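Local coordinates for glutamate receptor kainate-like protein (Pleurobrachia bachei, PDB 4ZDM) that probably serves as a subunit of a glycine-activated ion channel of the ionotropic glutamate receptor family, binding glycine in its ligand-binding domain, at residues 31-42 / 54-62; 116-127 / 204-212. One frame throughout, in Å; residues are numbered along the deposited sequence.

Interaction 1: 31-42 / 54-62. With SO4 (sulfate ion), chain D; SO4 (sulfate ion), chain B.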
loop_
_atom_site.group_PDB
_atom_site.type_symbol
_atom_site.label_atom_id
_atom_site.label_comp_id
_atom_site.label_asym_id
_atom_site.label_seq_id
_atom_site.Cartn_x
_atom_site.Cartn_y
_atom_site.Cartn_z
ATOM N N ILE A 31 -11.547 9.600 2.243
ATOM C CA ILE A 31 -11.036 9.677 3.611
ATOM C C ILE A 31 -9.510 9.497 3.661
ATOM O O ILE A 31 -8.856 9.888 4.652
ATOM C CB ILE A 31 -11.754 8.596 4.510
ATOM C CG1 ILE A 31 -11.477 8.837 5.970
ATOM C CG2 ILE A 31 -11.371 7.181 4.125
ATOM C CD1 ILE A 31 -12.260 7.897 6.884
ATOM N N ARG A 32 -8.941 8.935 2.606
ATOM C CA ARG A 32 -7.488 8.758 2.505
ATOM C C ARG A 32 -6.765 9.987 2.015
ATOM O O ARG A 32 -5.547 10.059 2.048
ATOM C CB ARG A 32 -7.140 7.595 1.575
ATOM C CG ARG A 32 -7.651 6.251 2.061
ATOM C CD ARG A 32 -6.926 5.147 1.314
ATOM N NE ARG A 32 -7.279 3.829 1.789
ATOM C CZ ARG A 32 -6.731 2.700 1.346
ATOM N NH1 ARG A 32 -5.820 2.719 0.390
ATOM N NH2 ARG A 32 -7.116 1.563 1.905
ATOM N N ASP A 33 -7.495 10.991 1.523
ATOM C CA ASP A 33 -6.868 12.162 0.898
ATOM C C ASP A 33 -6.333 13.148 1.921
ATOM O O ASP A 33 -7.104 13.697 2.683
ATOM C CB ASP A 33 -7.914 12.877 0.021
ATOM C CG ASP A 33 -7.350 14.002 -0.801
ATOM O OD1 ASP A 33 -6.206 14.425 -0.655
ATOM O OD2 ASP A 33 -8.171 14.516 -1.642
ATOM N N PRO A 34 -4.998 13.354 1.983
ATOM C CA PRO A 34 -4.454 14.277 2.973
ATOM C C PRO A 34 -4.986 15.705 2.891
ATOM O O PRO A 34 -4.938 16.401 3.909
ATOM C CB PRO A 34 -2.951 14.229 2.678
ATOM C CG PRO A 34 -2.725 12.868 2.110
ATOM C CD PRO A 34 -3.927 12.703 1.205
ATOM N N SER A 35 -5.484 16.113 1.734
ATOM C CA SER A 35 -5.990 17.464 1.588
ATOM C C SER A 35 -7.245 17.686 2.402
ATOM O O SER A 35 -7.624 18.836 2.580
ATOM C CB SER A 35 -6.215 17.796 0.115
ATOM O OG SER A 35 -7.336 17.089 -0.374
ATOM N N CYS A 36 -7.872 16.635 2.902
ATOM C CA CYS A 36 -9.060 16.739 3.712
ATOM C C CYS A 36 -8.749 17.012 5.184
ATOM O O CYS A 36 -9.659 17.072 6.013
ATOM C CB CYS A 36 -9.883 15.450 3.645
ATOM S SG CYS A 36 -10.630 15.037 2.044
ATOM N N TYR A 37 -7.458 17.147 5.545
ATOM C CA TYR A 37 -7.036 17.233 6.941
ATOM C C TYR A 37 -6.181 18.443 7.248
ATOM O O TYR A 37 -5.517 18.977 6.356
ATOM C CB TYR A 37 -6.218 15.986 7.309
ATOM C CG TYR A 37 -6.980 14.689 7.214
ATOM C CD1 TYR A 37 -7.150 14.017 5.971
ATOM C CD2 TYR A 37 -7.607 14.151 8.324
ATOM C CE1 TYR A 37 -7.851 12.847 5.867
ATOM C CE2 TYR A 37 -8.308 12.971 8.222
ATOM C CZ TYR A 37 -8.433 12.330 7.015
ATOM O OH TYR A 37 -9.184 11.186 6.982
ATOM N N THR A 38 -6.203 18.833 8.524
ATOM C CA THR A 38 -5.266 19.798 9.095
ATOM C C THR A 38 -4.671 19.212 10.381
ATOM O O THR A 38 -4.998 18.074 10.732
ATOM C CB THR A 38 -5.929 21.167 9.431
ATOM O OG1 THR A 38 -6.937 20.921 10.436
ATOM C CG2 THR A 38 -6.518 21.821 8.179
ATOM N N GLY A 39 -3.750 19.942 11.010
ATOM C CA GLY A 39 -3.132 19.536 12.255
ATOM C C GLY A 39 -1.617 19.603 12.193
ATOM O O GLY A 39 -1.006 19.647 11.136
ATOM N N VAL A 40 -1.013 19.610 13.359
ATOM C CA VAL A 40 0.442 19.682 13.494
ATOM C C VAL A 40 1.117 18.619 12.658
ATOM O O VAL A 40 2.064 18.876 11.887
ATOM C CB VAL A 40 0.861 19.537 14.979
ATOM C CG1 VAL A 40 2.374 19.402 15.098
ATOM C CG2 VAL A 40 0.343 20.691 15.807
ATOM N N ASN A 41 0.652 17.400 12.799
ATOM C CA ASN A 41 1.354 16.275 12.182
ATOM C C ASN A 41 1.069 16.195 10.677
ATOM O O ASN A 41 1.905 15.695 9.920
ATOM C CB ASN A 41 0.962 14.955 12.835
ATOM C CG ASN A 41 1.428 14.821 14.257
ATOM O OD1 ASN A 41 1.646 15.812 14.968
ATOM N ND2 ASN A 41 1.511 13.581 14.731
ATOM N N VAL A 42 -0.116 16.668 10.242
ATOM C CA VAL A 42 -0.444 16.754 8.837
ATOM C C VAL A 42 0.527 17.713 8.172
ATOM O O VAL A 42 1.038 17.432 7.097
ATOM C CB VAL A 42 -1.930 17.184 8.678
ATOM C CG1 VAL A 42 -2.261 17.423 7.238
ATOM C CG2 VAL A 42 -2.808 16.110 9.294
ATOM N N PHE A 54 8.511 11.757 -1.440
ATOM C CA PHE A 54 7.583 10.630 -1.457
ATOM C C PHE A 54 6.171 11.126 -1.651
ATOM O O PHE A 54 5.854 12.284 -1.322
ATOM C CB PHE A 54 7.644 9.725 -0.196
ATOM C CG PHE A 54 7.266 10.362 1.103
ATOM C CD1 PHE A 54 5.968 10.507 1.492
ATOM C CD2 PHE A 54 8.253 10.755 1.968
ATOM C CE1 PHE A 54 5.621 11.031 2.741
ATOM C CE2 PHE A 54 7.937 11.232 3.223
ATOM C CZ PHE A 54 6.629 11.394 3.610
ATOM N N THR A 55 5.331 10.275 -2.242
ATOM C CA THR A 55 3.915 10.524 -2.318
ATOM C C THR A 55 3.232 9.721 -1.209
ATOM O O THR A 55 3.819 8.746 -0.688
ATOM C CB THR A 55 3.300 10.160 -3.667
ATOM O OG1 THR A 55 3.484 8.787 -3.931
ATOM C CG2 THR A 55 3.906 10.976 -4.770
ATOM N N TYR A 56 2.011 10.087 -0.808
ATOM C CA TYR A 56 1.363 9.440 0.303
ATOM C C TYR A 56 -0.126 9.641 0.337
ATOM O O TYR A 56 -0.671 10.629 -0.234
ATOM C CB TYR A 56 1.960 9.927 1.627
ATOM C CG TYR A 56 1.698 11.380 1.913
ATOM C CD1 TYR A 56 2.493 12.361 1.311
ATOM C CD2 TYR A 56 0.722 11.765 2.810
ATOM C CE1 TYR A 56 2.262 13.736 1.566
ATOM C CE2 TYR A 56 0.505 13.120 3.078
ATOM C CZ TYR A 56 1.275 14.064 2.461
ATOM O OH TYR A 56 1.089 15.428 2.706
ATOM N N ASN A 57 -0.791 8.688 0.986
ATOM C CA ASN A 57 -2.156 8.817 1.423
ATOM C C ASN A 57 -2.275 8.370 2.851
ATOM O O ASN A 57 -1.312 7.771 3.410
ATOM C CB ASN A 57 -3.122 8.024 0.545
ATOM C CG ASN A 57 -3.272 8.668 -0.814
ATOM O OD1 ASN A 57 -3.686 9.817 -0.922
ATOM N ND2 ASN A 57 -2.810 7.988 -1.865
ATOM N N PHE A 58 -3.402 8.659 3.475
ATOM C CA PHE A 58 -3.632 8.306 4.853
ATOM C C PHE A 58 -4.534 7.114 4.968
ATOM O O PHE A 58 -5.493 6.959 4.170
ATOM C CB PHE A 58 -4.313 9.483 5.591
ATOM C CG PHE A 58 -3.469 10.705 5.799
ATOM C CD1 PHE A 58 -2.089 10.674 5.826
ATOM C CD2 PHE A 58 -4.070 11.957 6.035
ATOM C CE1 PHE A 58 -1.353 11.802 6.061
ATOM C CE2 PHE A 58 -3.321 13.066 6.259
ATOM C CZ PHE A 58 -1.964 13.016 6.256
ATOM N N ILE A 59 -4.361 6.261 5.970
ATOM C CA ILE A 59 -5.236 5.134 6.198
ATOM C C ILE A 59 -5.564 5.130 7.670
ATOM O O ILE A 59 -4.667 5.162 8.532
ATOM C CB ILE A 59 -4.609 3.775 5.791
ATOM C CG1 ILE A 59 -4.423 3.739 4.249
ATOM C CG2 ILE A 59 -5.479 2.603 6.315
ATOM C CD1 ILE A 59 -3.952 2.425 3.720
ATOM N N THR A 60 -6.851 5.137 7.994
ATOM C CA THR A 60 -7.361 5.106 9.364
ATOM C C THR A 60 -7.786 3.692 9.712
ATOM O O THR A 60 -8.554 3.052 8.943
ATOM C CB THR A 60 -8.581 6.042 9.465
ATOM O OG1 THR A 60 -8.194 7.334 9.041
ATOM C CG2 THR A 60 -9.081 6.165 10.872
ATOM N N PRO A 61 -7.324 3.150 10.846
ATOM C CA PRO A 61 -7.721 1.771 11.163
ATOM C C PRO A 61 -9.201 1.673 11.413
ATOM O O PRO A 61 -9.801 2.548 12.024
ATOM C CB PRO A 61 -6.945 1.447 12.437
ATOM C CG PRO A 61 -6.564 2.763 12.989
ATOM C CD PRO A 61 -6.409 3.706 11.839
ATOM N N GLU A 62 -9.772 0.559 10.971
ATOM C CA GLU A 62 -11.199 0.333 11.192
ATOM C C GLU A 62 -11.603 0.455 12.663
ATOM O O GLU A 62 -12.675 0.987 12.997
ATOM C CB GLU A 62 -11.572 -1.049 10.647
ATOM C CG GLU A 62 -11.172 -1.230 9.189
ATOM C CD GLU A 62 -11.568 -2.580 8.627
ATOM O OE1 GLU A 62 -12.516 -3.203 9.164
ATOM O OE2 GLU A 62 -10.925 -3.013 7.647
HETATM S S SO4 D . -3.378 4.392 -1.736
HETATM O O1 SO4 D . -4.667 4.825 -1.092
HETATM O O2 SO4 D . -3.277 2.918 -1.613
HETATM O O3 SO4 D . -2.257 5.035 -0.971
HETATM O O4 SO4 D . -3.301 4.784 -3.147
HETATM S S SO4 B . -5.713 -0.961 -0.393
HETATM O O1 SO4 B . -6.598 -0.573 -1.546
HETATM O O2 SO4 B . -4.668 0.080 -0.247
HETATM O O3 SO4 B . -5.067 -2.271 -0.744
HETATM O O4 SO4 B . -6.461 -1.099 0.861
HETATM O O HOH W 1 -7.859 7.665 6.216
HETATM O O HOH W 2 -9.799 9.626 9.339
HETATM O O HOH W 3 -0.271 16.095 4.926
#
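The ring of F58 takes P34 over one face and meets Y37 with its edge. P34 CG sits almost squarely over that face, 4.0 Å from the centroid of the F58 ring in a CH-pi contact, while the F58 edge is turned toward the face of Y37 in a T-shaped pair with planes at 74°. This tight part extends to Y56, whose CE2 comes within 3.4 Å of P34 CG, the two side chains running antiparallel alongside one another. F58 N donates to R32 O (2.9 Å), an almost straight backbone bond, and Y37 OH is held by I31 O at 2.7 Å.

The wetter side is looser: two waters link T60 OG1 to I31 O and to Y37 OH. R32, extended from CG to NE, runs alongside I59, which lays CD1 over one guanidinium face, 3.7 Å from R32 CZ. At its edge, R32 NH1 is shared between two sulfates, probably from the crystallisation liquor; H9 of the second subunit and R32 of the second subunit also take part in holding these ions, and N57 ND2 donates to one of them.

The C36-C28 disulfide ties in the 31-42 segment, helix 40-52 packs on Y56, and strand 54-59 pairs in parallel with strand 8-13.

Interaction 2: 116-127 / 204-212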
loop_
_atom_site.group_PDB
_atom_site.type_symbol
_atom_site.label_atom_id
_atom_site.label_comp_id
_atom_site.label_asym_id
_atom_site.label_seq_id
_atom_site.Cartn_x
_atom_site.Cartn_y
_atom_site.Cartn_z
ATOM N N LEU A 116 2.043 11.617 31.423
ATOM C CA LEU A 116 0.665 11.385 31.867
ATOM C C LEU A 116 0.232 12.470 32.843
ATOM O O LEU A 116 0.994 12.941 33.680
ATOM C CB LEU A 116 0.532 10.019 32.537
ATOM C CG LEU A 116 0.873 8.803 31.663
ATOM C CD1 LEU A 116 0.630 7.474 32.419
ATOM C CD2 LEU A 116 0.177 8.841 30.345
ATOM N N GLY A 117 -1.020 12.832 32.714
ATOM C CA GLY A 117 -1.668 13.688 33.684
ATOM C C GLY A 117 -3.016 13.132 34.044
ATOM O O GLY A 117 -3.707 12.572 33.216
ATOM N N ALA A 118 -3.377 13.342 35.300
ATOM C CA ALA A 118 -4.681 12.941 35.825
ATOM C C ALA A 118 -5.526 14.202 35.953
ATOM O O ALA A 118 -5.185 15.065 36.784
ATOM C CB ALA A 118 -4.501 12.259 37.148
ATOM N N LEU A 119 -6.553 14.345 35.112
ATOM C CA LEU A 119 -7.341 15.564 35.093
ATOM C C LEU A 119 -8.771 15.262 35.571
ATOM O O LEU A 119 -9.289 14.146 35.388
ATOM C CB LEU A 119 -7.308 16.204 33.698
ATOM C CG LEU A 119 -6.093 17.083 33.395
ATOM C CD1 LEU A 119 -4.773 16.324 33.389
ATOM C CD2 LEU A 119 -6.350 17.805 32.058
ATOM N N VAL A 120 -9.398 16.265 36.196
ATOM C CA VAL A 120 -10.701 16.070 36.842
ATOM C C VAL A 120 -11.447 17.390 36.835
ATOM O O VAL A 120 -10.811 18.443 36.843
ATOM C CB VAL A 120 -10.514 15.528 38.293
ATOM C CG1 VAL A 120 -9.870 16.593 39.187
ATOM C CG2 VAL A 120 -11.839 15.000 38.880
ATOM N N LYS A 121 -12.778 17.305 36.891
ATOM C CA LYS A 121 -13.614 18.515 37.096
ATOM C C LYS A 121 -13.503 18.881 38.591
ATOM O O LYS A 121 -13.770 18.064 39.450
ATOM C CB LYS A 121 -15.056 18.261 36.677
ATOM C CG LYS A 121 -15.964 19.507 36.715
ATOM C CD LYS A 121 -17.414 19.100 36.417
ATOM C CE LYS A 121 -18.417 20.161 36.863
ATOM N NZ LYS A 121 -19.803 19.618 36.717
ATOM N N SER A 122 -13.024 20.080 38.873
ATOM C CA SER A 122 -12.726 20.484 40.257
ATOM C C SER A 122 -13.985 20.522 41.112
ATOM O O SER A 122 -14.997 21.093 40.709
ATOM C CB SER A 122 -12.044 21.858 40.282
ATOM O OG SER A 122 -11.606 22.178 41.598
ATOM N N ASP A 123 -13.901 19.890 42.281
ATOM C CA ASP A 123 -14.988 19.846 43.255
ATOM C C ASP A 123 -14.628 20.644 44.493
ATOM O O ASP A 123 -15.421 20.726 45.428
ATOM C CB ASP A 123 -15.292 18.404 43.676
ATOM C CG ASP A 123 -16.094 17.648 42.650
ATOM O OD1 ASP A 123 -16.722 18.299 41.789
ATOM O OD2 ASP A 123 -16.108 16.400 42.710
ATOM N N GLY A 124 -13.424 21.214 44.506
ATOM C CA GLY A 124 -12.869 21.780 45.722
ATOM C C GLY A 124 -12.165 20.709 46.542
ATOM O O GLY A 124 -11.024 20.903 46.973
ATOM N N THR A 125 -12.840 19.576 46.747
ATOM C CA THR A 125 -12.243 18.428 47.439
ATOM C C THR A 125 -11.386 17.590 46.492
ATOM O O THR A 125 -11.459 16.357 46.506
ATOM C CB THR A 125 -13.304 17.485 48.052
ATOM O OG1 THR A 125 -14.051 16.857 47.001
ATOM C CG2 THR A 125 -14.248 18.242 48.988
ATOM N N ASP A 126 -10.583 18.254 45.671
ATOM C CA ASP A 126 -9.743 17.548 44.723
ATOM C C ASP A 126 -8.635 16.810 45.463
ATOM O O ASP A 126 -8.246 17.175 46.577
ATOM C CB ASP A 126 -9.140 18.510 43.706
ATOM C CG ASP A 126 -10.160 19.484 43.139
ATOM O OD1 ASP A 126 -11.352 19.120 42.991
ATOM O OD2 ASP A 126 -9.762 20.627 42.844
ATOM N N LEU A 127 -8.153 15.755 44.826
ATOM C CA LEU A 127 -7.036 14.968 45.312
ATOM C C LEU A 127 -5.734 15.721 45.112
ATOM O O LEU A 127 -5.680 16.700 44.362
ATOM C CB LEU A 127 -7.004 13.634 44.571
ATOM C CG LEU A 127 -8.293 12.823 44.742
ATOM C CD1 LEU A 127 -8.319 11.608 43.845
ATOM C CD2 LEU A 127 -8.411 12.381 46.183
ATOM N N ASP A 204 -12.991 24.823 34.929
ATOM C CA ASP A 204 -13.337 23.856 35.968
ATOM C C ASP A 204 -12.463 22.575 35.955
ATOM O O ASP A 204 -12.636 21.699 36.794
ATOM C CB ASP A 204 -14.818 23.464 35.842
ATOM C CG ASP A 204 -15.259 23.216 34.392
ATOM O OD1 ASP A 204 -14.551 23.649 33.443
ATOM O OD2 ASP A 204 -16.353 22.618 34.208
ATOM N N ILE A 205 -11.570 22.459 34.974
ATOM C CA ILE A 205 -10.761 21.239 34.816
ATOM C C ILE A 205 -9.427 21.527 35.433
ATOM O O ILE A 205 -8.790 22.548 35.110
ATOM C CB ILE A 205 -10.638 20.844 33.346
ATOM C CG1 ILE A 205 -12.019 20.546 32.750
ATOM C CG2 ILE A 205 -9.700 19.616 33.175
ATOM C CD1 ILE A 205 -12.827 19.502 33.441
ATOM N N VAL A 206 -8.996 20.657 36.340
ATOM C CA VAL A 206 -7.680 20.796 36.958
ATOM C C VAL A 206 -6.878 19.501 36.885
ATOM O O VAL A 206 -7.430 18.402 36.767
ATOM C CB VAL A 206 -7.799 21.213 38.419
ATOM C CG1 VAL A 206 -8.548 22.549 38.515
ATOM C CG2 VAL A 206 -8.477 20.145 39.224
ATOM N N GLN A 207 -5.571 19.640 37.043
ATOM C CA GLN A 207 -4.681 18.491 37.081
ATOM C C GLN A 207 -4.362 18.113 38.522
ATOM O O GLN A 207 -4.054 18.966 39.356
ATOM C CB GLN A 207 -3.390 18.785 36.308
ATOM C CG GLN A 207 -2.431 17.623 36.375
ATOM C CD GLN A 207 -1.236 17.675 35.368
ATOM O OE1 GLN A 207 -0.339 16.803 35.402
ATOM N NE2 GLN A 207 -1.234 18.625 34.498
ATOM N N ILE A 208 -4.487 16.841 38.825
ATOM C CA ILE A 208 -4.134 16.336 40.152
ATOM C C ILE A 208 -2.638 16.063 40.273
ATOM O O ILE A 208 -2.105 15.153 39.619
ATOM C CB ILE A 208 -4.875 15.061 40.448
ATOM C CG1 ILE A 208 -6.383 15.302 40.485
ATOM C CG2 ILE A 208 -4.401 14.464 41.780
ATOM C CD1 ILE A 208 -7.214 14.054 40.362
ATOM N N GLY A 209 -1.963 16.847 41.106
ATOM C CA GLY A 209 -0.548 16.649 41.267
ATOM C C GLY A 209 0.251 16.949 40.017
ATOM O O GLY A 209 -0.149 17.751 39.174
ATOM N N GLU A 210 1.400 16.291 39.922
ATOM C CA GLU A 210 2.358 16.525 38.881
ATOM C C GLU A 210 2.207 15.543 37.710
ATOM O O GLU A 210 1.646 14.466 37.855
ATOM C CB GLU A 210 3.778 16.418 39.452
ATOM C CG GLU A 210 4.087 17.456 40.541
ATOM C CD GLU A 210 4.005 18.893 40.029
ATOM O OE1 GLU A 210 4.719 19.212 39.055
ATOM O OE2 GLU A 210 3.215 19.700 40.578
ATOM N N THR A 211 2.710 15.937 36.543
ATOM C CA THR A 211 2.848 15.047 35.389
ATOM C C THR A 211 3.732 13.900 35.810
ATOM O O THR A 211 4.562 14.071 36.706
ATOM C CB THR A 211 3.381 15.836 34.185
ATOM O OG1 THR A 211 2.369 16.809 33.831
ATOM C CG2 THR A 211 3.739 14.911 32.944
ATOM N N PHE A 212 3.464 12.714 35.270
ATOM C CA PHE A 212 4.232 11.524 35.616
ATOM C C PHE A 212 4.449 10.611 34.433
ATOM O O PHE A 212 3.762 10.685 33.412
ATOM C CB PHE A 212 3.537 10.765 36.794
ATOM C CG PHE A 212 2.130 10.307 36.533
ATOM C CD1 PHE A 212 1.079 11.194 36.503
ATOM C CD2 PHE A 212 1.838 8.973 36.387
ATOM C CE1 PHE A 212 -0.250 10.766 36.283
ATOM C CE2 PHE A 212 0.511 8.560 36.189
ATOM C CZ PHE A 212 -0.495 9.449 36.128
HETATM O O HOH W 4 -1.174 14.443 37.101
#
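L116 places CB over the middle of the F212 ring, 3.8 Å from its centroid and 12° off the normal. With chi1 at 59°, F212 CG is wedged between its own N and C, folding the ring back across L116 so that F212 CD1 also reaches L116 O at 3.3 Å. Two reciprocal backbone bonds join this pair. Replacing F212 by an alanine would probably open a gap above L116 CB and leave Y161, whose ring meets that of F212, without its aromatic partner.

Farther along, V120 CG1 fits against V206 CG2 (3.8 Å) and I208 CD1 (3.9 Å). I208 is the main bump: its CB packs on A118 CB, and its CG2 fills the hollow beside L127 CB. On the face holding L119, CD1 of that leucine rests on Q207 CG and CD2 on I205 CG2.

The two patches belong to separate antiparallel ladders, offset by two residues, in the sheet of the lobe that also contains strand 186-192; the bilobed architecture is that of ionotropic glutamate receptor ligand-binding domains. Where the 208-211 loop bows away, a water sits, accepting from A118 N at 3.1 Å and within donating reach of I208 O and E210 O.

Beyond K121 the chain turns. S122 N donates to D204 O (2.7 Å), while S122 OG bonds D126 OD2 on its syn lone pair. Around these segments, V187 of the neighbouring strand 186-192 lies against A118, V120 and I208, M181 of helix 174-182 against L119 and I205, and helix 148-155 brings L153 onto both L116 and F212.

Overall arrangement
From the N terminus, the chain first lays down strand 8-13, and interaction 1 then closes a short loop: the 11 residues between its segments are nearly all helix 40-52. It ties the 31-42 segment to strand 54-59, beside strand 8-13. Only later does interaction 2 open, at strand 112-121; its loop is far longer, with 76 intervening residues that include strands 140-144 and 186-192, and it closes at 204-212, tying strand 112-121 to strand 205-221. The two contacts follow in series, neither nesting nor crossing. The centres of interactions 1 and 2 are about 34 Å apart, on opposite sides of the chain's centre. Both nevertheless reach the same mixed sheet, in which strand 205-221 also pairs with strand 90-92.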